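Local coordinates for protein small COPII coat GTPase SAR1 (Encephalitozoon cuniculi, PDB 6VS4) that is a small GTPase of the ADP-ribosylation factor family, named for the COPII coat, and holds GDP in a P-loop NTPase fold, at residues Val143-Ile148 and Ile188-Ile193; Tyr105-Ile110 and Ser134-Ala139; Lys26-Phe31 and Asn57-Asp62. One frame throughout, in Å; residues are numbered along the deposited sequence.

Interaction 1: Val143-Ile148 and Ile188-Ile193. With GDP (guanosine-5'-diphosphate), chain D.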
# COMPACT_ATOMS: atom_id res chain seq x y z
N VAL A 143 -31.46 6.67 13.96
CA VAL A 143 -32.13 5.79 13.00
C VAL A 143 -31.26 5.66 11.76
O VAL A 143 -30.89 6.67 11.14
CB VAL A 143 -33.53 6.31 12.65
CG1 VAL A 143 -34.15 5.43 11.58
CG2 VAL A 143 -34.40 6.31 13.88
N LEU A 144 -30.94 4.43 11.40
CA LEU A 144 -30.20 4.13 10.18
C LEU A 144 -31.18 3.60 9.15
O LEU A 144 -31.70 2.49 9.28
CB LEU A 144 -29.08 3.13 10.45
CG LEU A 144 -28.05 3.56 11.51
CD1 LEU A 144 -26.93 2.53 11.68
CD2 LEU A 144 -27.49 4.91 11.17
N MET A 145 -31.47 4.41 8.14
CA MET A 145 -32.18 3.91 6.96
C MET A 145 -31.14 3.19 6.11
O MET A 145 -30.30 3.82 5.46
CB MET A 145 -32.87 5.05 6.22
CG MET A 145 -33.96 5.75 7.02
SD MET A 145 -35.48 4.80 7.20
CE MET A 145 -36.51 5.93 8.13
N ASN A 146 -31.16 1.86 6.15
CA ASN A 146 -30.10 1.04 5.59
C ASN A 146 -30.52 0.46 4.24
O ASN A 146 -31.69 0.47 3.88
CB ASN A 146 -29.74 -0.09 6.56
CG ASN A 146 -28.47 -0.82 6.17
OD1 ASN A 146 -27.53 -0.22 5.64
ND2 ASN A 146 -28.42 -2.13 6.43
N LYS A 147 -29.52 -0.03 3.50
CA LYS A 147 -29.69 -0.68 2.20
C LYS A 147 -30.16 0.29 1.12
O LYS A 147 -30.86 -0.10 0.19
CB LYS A 147 -30.64 -1.87 2.29
CG LYS A 147 -30.29 -2.86 3.39
CD LYS A 147 -30.84 -4.23 3.07
CE LYS A 147 -30.70 -5.18 4.23
NZ LYS A 147 -31.43 -6.43 3.94
N ILE A 148 -29.75 1.57 1.21
CA ILE A 148 -30.17 2.53 0.20
C ILE A 148 -29.60 2.19 -1.17
O ILE A 148 -30.12 2.67 -2.19
CB ILE A 148 -29.77 3.96 0.60
CG1 ILE A 148 -28.24 4.11 0.60
CG2 ILE A 148 -30.39 4.33 1.95
CD1 ILE A 148 -27.77 5.49 0.99
N ILE A 188 -32.25 10.78 11.82
CA ILE A 188 -32.29 9.77 10.76
C ILE A 188 -31.05 9.91 9.88
O ILE A 188 -30.71 11.02 9.45
CB ILE A 188 -33.58 9.90 9.93
CG1 ILE A 188 -34.80 9.71 10.82
CG2 ILE A 188 -33.61 8.88 8.80
CD1 ILE A 188 -36.10 10.08 10.13
N PHE A 189 -30.39 8.79 9.61
CA PHE A 189 -29.25 8.77 8.70
C PHE A 189 -29.50 7.74 7.61
O PHE A 189 -30.15 6.71 7.84
CB PHE A 189 -27.94 8.45 9.44
CG PHE A 189 -27.50 9.52 10.40
CD1 PHE A 189 -28.07 9.63 11.66
CD2 PHE A 189 -26.48 10.41 10.05
CE1 PHE A 189 -27.66 10.61 12.54
CE2 PHE A 189 -26.06 11.39 10.94
CZ PHE A 189 -26.65 11.49 12.18
N TYR A 190 -28.98 8.01 6.42
CA TYR A 190 -29.17 7.16 5.25
C TYR A 190 -27.83 6.55 4.88
O TYR A 190 -26.86 7.27 4.60
CB TYR A 190 -29.77 7.96 4.09
CG TYR A 190 -31.05 8.65 4.49
CD1 TYR A 190 -32.28 8.04 4.31
CD2 TYR A 190 -31.02 9.90 5.10
CE1 TYR A 190 -33.45 8.66 4.70
CE2 TYR A 190 -32.17 10.53 5.50
CZ TYR A 190 -33.39 9.90 5.29
OH TYR A 190 -34.54 10.53 5.69
N VAL A 191 -27.75 5.22 4.94
CA VAL A 191 -26.49 4.50 4.87
C VAL A 191 -26.65 3.23 4.04
O VAL A 191 -27.76 2.74 3.80
CB VAL A 191 -25.96 4.13 6.28
CG1 VAL A 191 -25.68 5.38 7.11
CG2 VAL A 191 -26.96 3.24 7.00
N THR A 192 -25.51 2.70 3.59
CA THR A 192 -25.37 1.33 3.09
C THR A 192 -24.29 0.70 3.95
O THR A 192 -23.10 0.97 3.77
CB THR A 192 -24.99 1.26 1.61
OG1 THR A 192 -26.10 1.69 0.80
CG2 THR A 192 -24.63 -0.16 1.22
N ILE A 193 -24.72 -0.11 4.92
CA ILE A 193 -23.80 -0.62 5.93
C ILE A 193 -22.77 -1.55 5.30
O ILE A 193 -21.63 -1.62 5.77
CB ILE A 193 -24.61 -1.28 7.05
CG1 ILE A 193 -25.32 -0.19 7.86
CG2 ILE A 193 -23.71 -2.12 7.96
CD1 ILE A 193 -26.29 -0.72 8.90
PB GDP D . -30.27 -8.83 11.17
O1B GDP D . -31.44 -9.83 11.19
O2B GDP D . -29.18 -9.20 12.13
O3B GDP D . -30.84 -7.43 11.37
O3A GDP D . -29.69 -8.82 9.69
PA GDP D . -28.26 -9.09 9.06
O1A GDP D . -28.01 -10.58 9.13
O2A GDP D . -27.23 -8.22 9.68
O5' GDP D . -28.43 -8.74 7.51
C5' GDP D . -29.30 -9.46 6.62
C4' GDP D . -28.77 -9.35 5.21
O4' GDP D . -28.80 -7.96 4.79
C3' GDP D . -27.33 -9.84 5.00
O3' GDP D . -27.23 -10.70 3.87
C2' GDP D . -26.54 -8.54 4.80
O2' GDP D . -25.43 -8.75 3.94
C1' GDP D . -27.59 -7.67 4.13
N9 GDP D . -27.34 -6.22 4.23
C8 GDP D . -27.07 -5.49 5.36
N7 GDP D . -26.88 -4.22 5.11
C5 GDP D . -27.01 -4.11 3.74
C6 GDP D . -26.87 -2.98 2.85
O6 GDP D . -26.64 -1.82 3.16
N1 GDP D . -27.05 -3.33 1.53
C2 GDP D . -27.36 -4.59 1.08
N2 GDP D . -27.52 -4.74 -0.23
N3 GDP D . -27.51 -5.64 1.89
C4 GDP D . -27.31 -5.34 3.19
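Asn146 and Ile193 meet where two neighbouring parallel strands of the P-loop NTPase sheet run out beside the guanine of GDP. Asn146 and Lys147 open the Asn-Lys-x-Asp motif of small GTPases. The Asn146 side chain stands anti to its own N (chi1 -169°), which sets the amide between the Ile193 backbone and the guanine: OD1 takes the Ile193 N-H at 2.9 Å, in the carbonyl plane, while ND2 lies 2.9 Å from GDP N7 and bonds to Ala50 O. Ile193 N also makes a weak bond to GDP O6. Lys147 runs extended across one face of the base, with CG 3.5 Å from GDP C6, and its NZ reaches GDP O4' at 3.2 Å; Asn49 O and Asp115 hold the same ammonium group. Asp149, completing the motif, bonds both GDP and Thr192 OG1, thereby linking the two loops.

Behind this shell the two strands pair in parallel. Phe189 N donates to Val143 O (2.7 Å), Met145 N to Phe189 O, and Val191 N to Met145 O (3.0 Å). Leu144 and Phe189 face helix 204-223. On the other face, Met145 and Tyr190 project side by side toward helices 162-172 and 155-159. There Met145 CG, placed beside the backbone N by chi1 -63°, lies 3.6 Å from Ile188 CG2, with Met145 CB 3.6 Å from Tyr190 CD1.

Interaction 2: Tyr105-Ile110 and Ser134-Ala139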
# COMPACT_ATOMS: atom_id res chain seq x y z
N TYR A 105 -33.40 -0.90 30.97
CA TYR A 105 -32.90 -0.34 32.23
C TYR A 105 -31.46 0.12 32.04
O TYR A 105 -30.62 -0.64 31.56
CB TYR A 105 -33.00 -1.37 33.35
N ASP A 106 -31.18 1.37 32.42
CA ASP A 106 -29.85 1.97 32.27
C ASP A 106 -29.35 1.87 30.83
O ASP A 106 -28.14 1.77 30.58
CB ASP A 106 -28.85 1.34 33.25
CG ASP A 106 -27.69 2.27 33.58
OD1 ASP A 106 -27.70 3.43 33.12
OD2 ASP A 106 -26.77 1.84 34.30
N CYS A 107 -30.27 1.89 29.89
CA CYS A 107 -29.94 1.99 28.47
C CYS A 107 -29.44 3.39 28.16
O CYS A 107 -30.08 4.38 28.51
CB CYS A 107 -31.18 1.65 27.65
SG CYS A 107 -31.18 2.19 25.94
N HIS A 108 -28.28 3.48 27.50
CA HIS A 108 -27.69 4.79 27.21
C HIS A 108 -28.05 5.34 25.84
O HIS A 108 -28.14 6.56 25.67
CB HIS A 108 -26.16 4.72 27.32
CG HIS A 108 -25.65 4.65 28.72
ND1 HIS A 108 -25.47 3.46 29.39
CD2 HIS A 108 -25.30 5.62 29.59
CE1 HIS A 108 -25.02 3.70 30.61
NE2 HIS A 108 -24.91 5.01 30.76
N GLY A 109 -28.24 4.47 24.85
CA GLY A 109 -28.56 4.93 23.51
C GLY A 109 -29.08 3.79 22.67
O GLY A 109 -28.87 2.62 22.98
N ILE A 110 -29.76 4.15 21.59
CA ILE A 110 -30.39 3.19 20.71
C ILE A 110 -29.95 3.45 19.28
O ILE A 110 -29.91 4.60 18.83
CB ILE A 110 -31.93 3.23 20.84
CG1 ILE A 110 -32.34 2.68 22.21
CG2 ILE A 110 -32.59 2.46 19.70
CD1 ILE A 110 -33.72 3.06 22.65
N SER A 134 -42.03 3.50 23.43
CA SER A 134 -42.83 3.34 24.64
C SER A 134 -42.05 2.70 25.79
O SER A 134 -42.45 2.88 26.95
CB SER A 134 -44.07 2.50 24.34
OG SER A 134 -43.74 1.13 24.21
N LEU A 135 -40.97 1.98 25.51
CA LEU A 135 -40.16 1.37 26.56
C LEU A 135 -39.00 2.25 27.00
O LEU A 135 -38.57 2.17 28.16
CB LEU A 135 -39.63 0.01 26.11
CG LEU A 135 -40.68 -1.08 25.86
CD1 LEU A 135 -40.01 -2.37 25.44
CD2 LEU A 135 -41.55 -1.30 27.09
N GLU A 136 -38.47 3.08 26.11
CA GLU A 136 -37.37 3.99 26.40
C GLU A 136 -37.82 5.40 26.04
O GLU A 136 -38.03 5.69 24.86
CB GLU A 136 -36.10 3.60 25.63
CG GLU A 136 -34.91 4.51 25.88
CD GLU A 136 -34.60 4.69 27.36
OE1 GLU A 136 -34.25 3.69 28.02
OE2 GLU A 136 -34.72 5.83 27.86
N LYS A 137 -37.97 6.26 27.04
CA LYS A 137 -38.50 7.60 26.84
C LYS A 137 -37.48 8.71 27.09
O LYS A 137 -37.85 9.89 27.08
CB LYS A 137 -39.74 7.80 27.72
CG LYS A 137 -40.95 7.02 27.20
CD LYS A 137 -42.11 7.00 28.17
CE LYS A 137 -43.23 6.14 27.62
NZ LYS A 137 -44.52 6.32 28.35
N ARG A 138 -36.22 8.37 27.31
CA ARG A 138 -35.20 9.36 27.62
C ARG A 138 -33.97 9.26 26.72
O ARG A 138 -33.40 10.30 26.36
CB ARG A 138 -34.77 9.22 29.10
N ALA A 139 -33.57 8.06 26.33
CA ALA A 139 -32.30 7.87 25.64
C ALA A 139 -32.37 8.35 24.18
O ALA A 139 -33.40 8.21 23.52
CB ALA A 139 -31.89 6.40 25.67
O HOH W 1 -32.92 3.58 30.70
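Cys107, His108 and Ile110 meet Glu136 and Ala139 at one end of a beta-alpha-beta unit, where the chain enters strand 109-115 on one side and leaves helix 122-135 on the other. The van der Waals touches are few. Ile110 reaches out with CD1, which lies 3.7 Å from Glu136 CG, the two side chains slanting past each other; the aliphatic part of the glutamate thus serves as a greasy surface. Ala139 turns its methyl to the other segment: CB makes an apolar pair with Cys107 SG at 4.3 Å and sits against a carbonyl oxygen, His108 O, at 3.8 Å.

The polar contacts centre on the Glu136 carboxylate. Glu136 is the first residue to leave the helical conformation, and the bend at its second torsion (chi2 52°) brings the carboxylate round to the backbone just ahead. OE2 accepts two amides there: Arg138 N at 3.0 Å, on the anti side and close to the carboxylate plane, and Ala139 N at 2.9 Å, from well above that plane. Two bonds on one oxygen tie the carboxylate to the turn after the helix and would be expected to favour its charged form. OE1 faces the other way, toward Cys107, whose CB is 3.7 Å from it. A water donates to Glu136 OE1 at 3.0 Å and receives a weak bond from Cys107 N, so the polar link between the segments is indirect.

Phe104 packs on both Ile110 and Glu136, and Gln184 bonds the carbonyls of Glu136 and Ala139. Strand 109-115 itself lies between strands 40-47 and 141-146, with Gly109 paired to Leu43 and Ile110 to Val142.

Interaction 3: Lys26-Phe31 and Asn57-Asp62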
# COMPACT_ATOMS: atom_id res chain seq x y z
N LYS A 26 -9.79 -0.77 9.77
CA LYS A 26 -9.24 -0.68 11.12
C LYS A 26 -9.41 0.71 11.70
O LYS A 26 -9.75 0.87 12.88
CB LYS A 26 -7.76 -1.07 11.11
CG LYS A 26 -7.11 -1.08 12.49
CD LYS A 26 -7.63 -2.23 13.33
CE LYS A 26 -6.88 -2.38 14.64
NZ LYS A 26 -7.31 -1.39 15.67
N VAL A 27 -9.23 1.75 10.87
CA VAL A 27 -9.41 3.12 11.33
C VAL A 27 -10.84 3.34 11.81
O VAL A 27 -11.07 3.99 12.84
CB VAL A 27 -9.02 4.11 10.22
CG1 VAL A 27 -9.42 5.52 10.61
CG2 VAL A 27 -7.53 4.04 9.97
N PHE A 28 -11.81 2.80 11.09
CA PHE A 28 -13.20 2.91 11.52
C PHE A 28 -13.41 2.23 12.86
O PHE A 28 -14.00 2.81 13.77
CB PHE A 28 -14.12 2.33 10.45
CG PHE A 28 -15.58 2.31 10.84
CD1 PHE A 28 -16.34 3.47 10.83
CD2 PHE A 28 -16.20 1.11 11.17
CE1 PHE A 28 -17.67 3.44 11.17
CE2 PHE A 28 -17.54 1.08 11.51
CZ PHE A 28 -18.28 2.24 11.52
N GLN A 29 -12.89 1.01 13.01
CA GLN A 29 -13.03 0.29 14.27
C GLN A 29 -12.40 1.05 15.42
O GLN A 29 -12.95 1.09 16.53
CB GLN A 29 -12.42 -1.11 14.14
CG GLN A 29 -13.24 -2.07 13.29
CD GLN A 29 -12.42 -3.20 12.72
OE1 GLN A 29 -11.43 -3.61 13.31
NE2 GLN A 29 -12.83 -3.71 11.57
N ASN A 30 -11.23 1.65 15.19
CA ASN A 30 -10.58 2.45 16.22
C ASN A 30 -11.37 3.70 16.55
O ASN A 30 -11.55 4.05 17.72
CB ASN A 30 -9.19 2.86 15.76
CG ASN A 30 -8.16 1.79 15.94
OD1 ASN A 30 -8.49 0.62 16.14
ND2 ASN A 30 -6.89 2.17 15.87
N PHE A 31 -11.87 4.39 15.52
CA PHE A 31 -12.60 5.63 15.75
C PHE A 31 -13.85 5.38 16.59
O PHE A 31 -14.14 6.13 17.53
CB PHE A 31 -12.97 6.26 14.41
CG PHE A 31 -14.09 7.25 14.49
CD1 PHE A 31 -13.82 8.59 14.76
CD2 PHE A 31 -15.40 6.86 14.29
CE1 PHE A 31 -14.85 9.51 14.83
CE2 PHE A 31 -16.43 7.77 14.37
CZ PHE A 31 -16.15 9.10 14.63
N ASN A 57 -20.85 -6.58 13.50
CA ASN A 57 -19.66 -7.23 12.96
C ASN A 57 -18.72 -6.21 12.32
O ASN A 57 -17.50 -6.41 12.31
CB ASN A 57 -20.05 -8.31 11.96
CG ASN A 57 -20.66 -9.52 12.62
OD1 ASN A 57 -20.56 -9.69 13.84
ND2 ASN A 57 -21.30 -10.38 11.83
N LYS A 58 -19.27 -5.12 11.79
CA LYS A 58 -18.43 -4.09 11.20
C LYS A 58 -17.65 -3.32 12.26
O LYS A 58 -16.51 -2.91 12.01
CB LYS A 58 -19.31 -3.13 10.38
CG LYS A 58 -18.57 -2.28 9.38
CD LYS A 58 -19.53 -1.47 8.51
CE LYS A 58 -18.88 -1.15 7.16
NZ LYS A 58 -18.76 -2.39 6.32
N LEU A 59 -18.22 -3.17 13.46
CA LEU A 59 -17.59 -2.38 14.51
C LEU A 59 -16.54 -3.16 15.29
O LEU A 59 -15.60 -2.57 15.81
CB LEU A 59 -18.65 -1.86 15.48
CG LEU A 59 -19.76 -1.00 14.88
CD1 LEU A 59 -20.88 -0.81 15.88
CD2 LEU A 59 -19.21 0.33 14.42
N LYS A 60 -16.68 -4.48 15.37
CA LYS A 60 -15.86 -5.27 16.27
C LYS A 60 -14.49 -5.56 15.67
O LYS A 60 -14.32 -5.59 14.45
CB LYS A 60 -16.58 -6.57 16.63
CG LYS A 60 -16.50 -7.64 15.56
CD LYS A 60 -17.35 -8.85 15.92
CE LYS A 60 -16.89 -10.08 15.15
NZ LYS A 60 -15.87 -10.85 15.93
N SER A 61 -13.51 -5.76 16.54
CA SER A 61 -12.20 -6.27 16.16
C SER A 61 -12.21 -7.78 16.38
O SER A 61 -12.33 -8.24 17.52
CB SER A 61 -11.08 -5.61 16.97
OG SER A 61 -10.82 -4.29 16.53
N ASP A 62 -12.08 -8.54 15.29
CA ASP A 62 -12.18 -9.99 15.38
C ASP A 62 -11.15 -10.59 16.33
O ASP A 62 -11.32 -11.73 16.77
CB ASP A 62 -12.05 -10.61 13.99
CG ASP A 62 -12.98 -9.95 12.98
OD1 ASP A 62 -12.56 -8.95 12.35
OD2 ASP A 62 -14.12 -10.41 12.82
O HOH W 2 -15.04 -3.00 9.52
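Phe28 and Gln29 belong to the long N-terminal helix 9-33, the element that Arf and Sar1 proteins carry ahead of the nucleotide-binding core, and they rest on Lys58 to Ser61, where the helix that follows the P-loop comes to its end. Two side chains of the N-terminal helix do the work, one apolar and one polar.

Phe28 points at the other segment, its ring swung out by a first torsion of 176°. The ring corner at CE2 lies 3.4 Å from Leu59 CD2, and CZ of Phe28 is 3.6 Å from the same methyl, an oblique approach. The Lys58 chain crosses the phenylalanine at about a right angle, bringing its CG to 4.1 Å from Phe28 CE2. Leu205 and Ala206 of helix 204-223 also pack on Phe28, while Phe209 of that helix and Ile80 of strand 75-80 pack on Leu59, so this hydrophobic patch joins several elements of the fold.

Gln29 is the polar half. Its chain is extended beyond CG and slides along the last carbonyls of helix 52-59, with CG 3.5 Å from Leu59 O. At the far end of the amide, OE1 receives a weak bond from Ser61 OG at 3.3 Å, just past the helix, where Ser61 N is held by Asp65. On its outer side the N-terminal helix meets another copy of the protein: Asn30 ND2 bonds to Met5 O and Asp7 O of a second subunit. A water also bridges the two segments of the contact: it accepts from Gln29 NE2 at 3.1 Å and donates to Lys58 O at 2.9 Å.

In the fold
Interaction 1 sits directly on GDP, contributing four residues of its pocket. Interaction 3 touches interaction 1 through Lys58: its NZ makes a weak hydrogen bond to Ile193 O, and the Lys58 side chain is about 8 Å from GDP, although the centres of interactions 1 and 3 are 18 Å apart. Interaction 2 lies farther off, with the Ile110 side chain about 13 Å from GDP. It is tied to interaction 1 through the sheet, where strands 109-115 and 141-146 are neighbours, although the centres of the two contacts are 21 Å apart. Interactions 2 and 3 do not touch; their nearest atoms are about 11 Å apart.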